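Local coordinates for endo-alpha-(1->5)-L-arabinanase (Bacillus licheniformis, PDB 6B7K), which probably cleaves internal alpha-1,5-arabinofuranosidic linkages in arabinan, as a calcium-containing glycoside hydrolase of family 43, at residues N254-G259 with D277-G282. Residues are numbered along the deposited sequence; the frame is centred on the assembly and turned at random.
Sequences NDRWKG and DALDNG
R256 brings its guanidinium against the carboxylate of D277 at a slant, with NE 3.0 Å from OD1. That oxygen sits over one face of the guanidinium, 2.9 Å above its plane, and the two planes are 57° apart. No N-H points at it, so charge alone makes this salt bridge. CG of D277 runs anti to the backbone N (chi1 -159°), which brings the carboxylate against R256, with OD1 over the rim of the same W257 indole face that R256 NE overlies. CB of D277 packs 3.4 Å from CZ3 of W257, and ring and carboxylate planes differ by 28°. At the guanidinium edge, L279 CD1 comes within 3.3 Å of R256 NH1. The backbones join through A278 N, which donates a nearly straight 2.9 Å hydrogen bond to R256 O, next to the non-hydrogen-bonded antiparallel pair W257–D277. OD1 of D277 also takes the N-H of L279 from above the carboxylate plane, an Asx turn within the type I turn D277–D280. The F12 ring also meets the W257 indole, the planes steeply inclined. Here strand 257-266 begins beside the end of strand 270-277, in a four-stranded blade of the five-bladed beta-propeller of family 43.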
ATOM      1  N   ASN A 254      18.324   6.629   6.205  1.00 47.63           N
ATOM      2  CA  ASN A 254      19.749   6.732   6.496  1.00 50.04           C
ATOM      3  C   ASN A 254      20.325   7.846   5.625  1.00 50.95           C
ATOM      4  O   ASN A 254      19.600   8.658   5.038  1.00 50.04           O
ATOM      5  CB  ASN A 254      20.449   5.381   6.292  1.00 50.64           C
ATOM      6  CG  ASN A 254      20.117   4.738   4.953  1.00 49.12           C
ATOM      7  OD1 ASN A 254      19.587   5.386   4.051  1.00 48.59           O
ATOM      8  ND2 ASN A 254      20.432   3.454   4.822  1.00 48.44           N
ATOM      9  N   ASP A 255      21.655   7.895   5.527  1.00 53.29           N
ATOM     10  CA  ASP A 255      22.293   8.959   4.757  1.00 55.51           C
ATOM     11  C   ASP A 255      22.042   8.809   3.260  1.00 54.94           C
ATOM     12  O   ASP A 255      22.005   9.813   2.538  1.00 55.74           O
ATOM     13  CB  ASP A 255      23.794   8.985   5.046  1.00 58.33           C
ATOM     14  CG  ASP A 255      24.108   9.456   6.455  1.00 60.35           C
ATOM     15  OD1 ASP A 255      23.610   8.841   7.421  1.00 59.19           O
ATOM     16  OD2 ASP A 255      24.861  10.442   6.594  1.00 63.28           O
ATOM     17  N   ARG A 256      21.866   7.581   2.777  1.00 53.44           N
ATOM     18  CA  ARG A 256      21.656   7.345   1.353  1.00 52.70           C
ATOM     19  C   ARG A 256      20.174   7.398   0.988  1.00 50.76           C
ATOM     20  O   ARG A 256      19.772   8.166   0.109  1.00 50.88           O
ATOM     21  CB  ARG A 256      22.270   5.997   0.951  1.00 52.43           C
ATOM     22  CG  ARG A 256      21.605   5.325  -0.247  1.00 49.86           C
ATOM     23  CD  ARG A 256      22.415   5.448  -1.527  1.00 50.51           C
ATOM     24  NE  ARG A 256      21.837   4.618  -2.581  1.00 48.60           N
ATOM     25  CZ  ARG A 256      22.342   4.493  -3.805  1.00 49.41           C
ATOM     26  NH1 ARG A 256      23.442   5.149  -4.140  1.00 52.16           N
ATOM     27  NH2 ARG A 256      21.742   3.714  -4.694  1.00 47.73           N
ATOM     28  N   TRP A 257      19.353   6.596   1.659  1.00 49.19           N
ATOM     29  CA  TRP A 257      17.928   6.513   1.368  1.00 46.97           C
ATOM     30  C   TRP A 257      17.169   7.406   2.338  1.00 47.19           C
ATOM     31  O   TRP A 257      17.262   7.228   3.557  1.00 47.73           O
ATOM     32  CB  TRP A 257      17.441   5.068   1.454  1.00 45.17           C
ATOM     33  CG  TRP A 257      18.184   4.170   0.524  1.00 45.17           C
ATOM     34  CD1 TRP A 257      19.133   3.251   0.854  1.00 46.42           C
ATOM     35  CD2 TRP A 257      18.060   4.126  -0.901  1.00 44.37           C
ATOM     36  NE1 TRP A 257      19.601   2.627  -0.277  1.00 46.66           N
ATOM     37  CE2 TRP A 257      18.959   3.147  -1.368  1.00 45.64           C
ATOM     38  CE3 TRP A 257      17.275   4.817  -1.827  1.00 43.43           C
ATOM     39  CZ2 TRP A 257      19.092   2.841  -2.722  1.00 45.87           C
ATOM     40  CZ3 TRP A 257      17.406   4.511  -3.167  1.00 43.72           C
ATOM     41  CH2 TRP A 257      18.307   3.531  -3.604  1.00 44.86           C
ATOM     42  N   LYS A 258      16.423   8.363   1.793  1.00 46.93           N
ATOM     43  CA  LYS A 258      15.711   9.352   2.584  1.00 47.52           C
ATOM     44  C   LYS A 258      14.211   9.178   2.396  1.00 46.68           C
ATOM     45  O   LYS A 258      13.744   8.863   1.297  1.00 46.10           O
ATOM     46  CB  LYS A 258      16.132  10.769   2.192  1.00 48.71           C
ATOM     47  CG  LYS A 258      17.613  10.892   1.866  1.00 50.21           C
ATOM     48  CD  LYS A 258      18.150  12.271   2.204  1.00 52.14           C
ATOM     49  CE  LYS A 258      18.310  12.451   3.706  1.00 52.70           C
ATOM     50  NZ  LYS A 258      19.337  11.529   4.265  1.00 53.32           N
ATOM     51  N   GLY A 259      13.467   9.379   3.479  1.00 47.10           N
ATOM     52  CA  GLY A 259      12.028   9.273   3.467  1.00 46.16           C
ATOM     53  C   GLY A 259      11.490   7.970   2.901  1.00 44.92           C
ATOM     54  O   GLY A 259      10.866   7.947   1.836  1.00 44.51           O
ATOM     55  N   ASP A 277      16.575   8.274  -3.343  1.00 42.26           N
ATOM     56  CA  ASP A 277      18.024   8.124  -3.452  1.00 44.30           C
ATOM     57  C   ASP A 277      18.697   9.489  -3.383  1.00 44.52           C
ATOM     58  O   ASP A 277      18.585  10.292  -4.314  1.00 44.45           O
ATOM     59  CB  ASP A 277      18.370   7.412  -4.756  1.00 45.59           C
ATOM     60  CG  ASP A 277      19.744   6.781  -4.729  1.00 47.56           C
ATOM     61  OD1 ASP A 277      20.467   6.971  -3.726  1.00 48.58           O
ATOM     62  OD2 ASP A 277      20.100   6.086  -5.706  1.00 48.32           O
ATOM     63  N   ALA A 278      19.409   9.753  -2.285  1.00 45.11           N
ATOM     64  CA  ALA A 278      20.132  11.012  -2.151  1.00 46.18           C
ATOM     65  C   ALA A 278      21.320  11.101  -3.099  1.00 47.89           C
ATOM     66  O   ALA A 278      21.848  12.198  -3.312  1.00 48.79           O
ATOM     67  CB  ALA A 278      20.601  11.205  -0.709  1.00 47.03           C
ATOM     68  N   LEU A 279      21.756   9.980  -3.669  1.00 48.81           N
ATOM     69  CA  LEU A 279      22.852   9.965  -4.626  1.00 50.64           C
ATOM     70  C   LEU A 279      22.362   9.981  -6.069  1.00 50.46           C
ATOM     71  O   LEU A 279      23.137   9.683  -6.983  1.00 51.97           O
ATOM     72  CB  LEU A 279      23.749   8.750  -4.382  1.00 51.65           C
ATOM     73  CG  LEU A 279      24.541   8.746  -3.072  1.00 52.29           C
ATOM     74  CD1 LEU A 279      25.431   7.514  -2.980  1.00 53.88           C
ATOM     75  CD2 LEU A 279      25.365  10.017  -2.938  1.00 53.26           C
ATOM     76  N   ASP A 280      21.098  10.328  -6.294  1.00 48.68           N
ATOM     77  CA  ASP A 280      20.552  10.351  -7.645  1.00 49.27           C
ATOM     78  C   ASP A 280      19.400  11.351  -7.731  1.00 47.71           C
ATOM     79  O   ASP A 280      18.343  11.072  -8.299  1.00 46.98           O
ATOM     80  CB  ASP A 280      20.111   8.950  -8.074  1.00 49.67           C
ATOM     81  CG  ASP A 280      20.002   8.813  -9.580  1.00 51.06           C
ATOM     82  OD1 ASP A 280      20.922   9.281 -10.279  1.00 53.05           O
ATOM     83  OD2 ASP A 280      19.008   8.232 -10.065  1.00 50.20           O
ATOM     84  N   ASN A 281      19.598  12.539  -7.159  1.00 47.18           N
ATOM     85  CA  ASN A 281      18.638  13.643  -7.217  1.00 45.49           C
ATOM     86  C   ASN A 281      17.291  13.293  -6.591  1.00 42.41           C
ATOM     87  O   ASN A 281      16.281  13.937  -6.892  1.00 40.08           O
ATOM     88  CB  ASN A 281      18.428  14.132  -8.657  1.00 46.45           C
ATOM     89  CG  ASN A 281      19.699  14.664  -9.285  1.00 48.87           C
ATOM     90  OD1 ASN A 281      20.805  14.350  -8.842  1.00 50.18           O
ATOM     91  ND2 ASN A 281      19.549  15.471 -10.331  1.00 49.64           N
ATOM     92  N   GLY A 282      17.247  12.280  -5.731  1.00 42.86           N
ATOM     93  CA  GLY A 282      16.043  12.002  -4.972  1.00 42.91           C
ATOM     94  C   GLY A 282      14.955  11.253  -5.694  1.00 43.47           C
ATOM     95  O   GLY A 282      13.802  11.289  -5.253  1.00 42.18           O
TER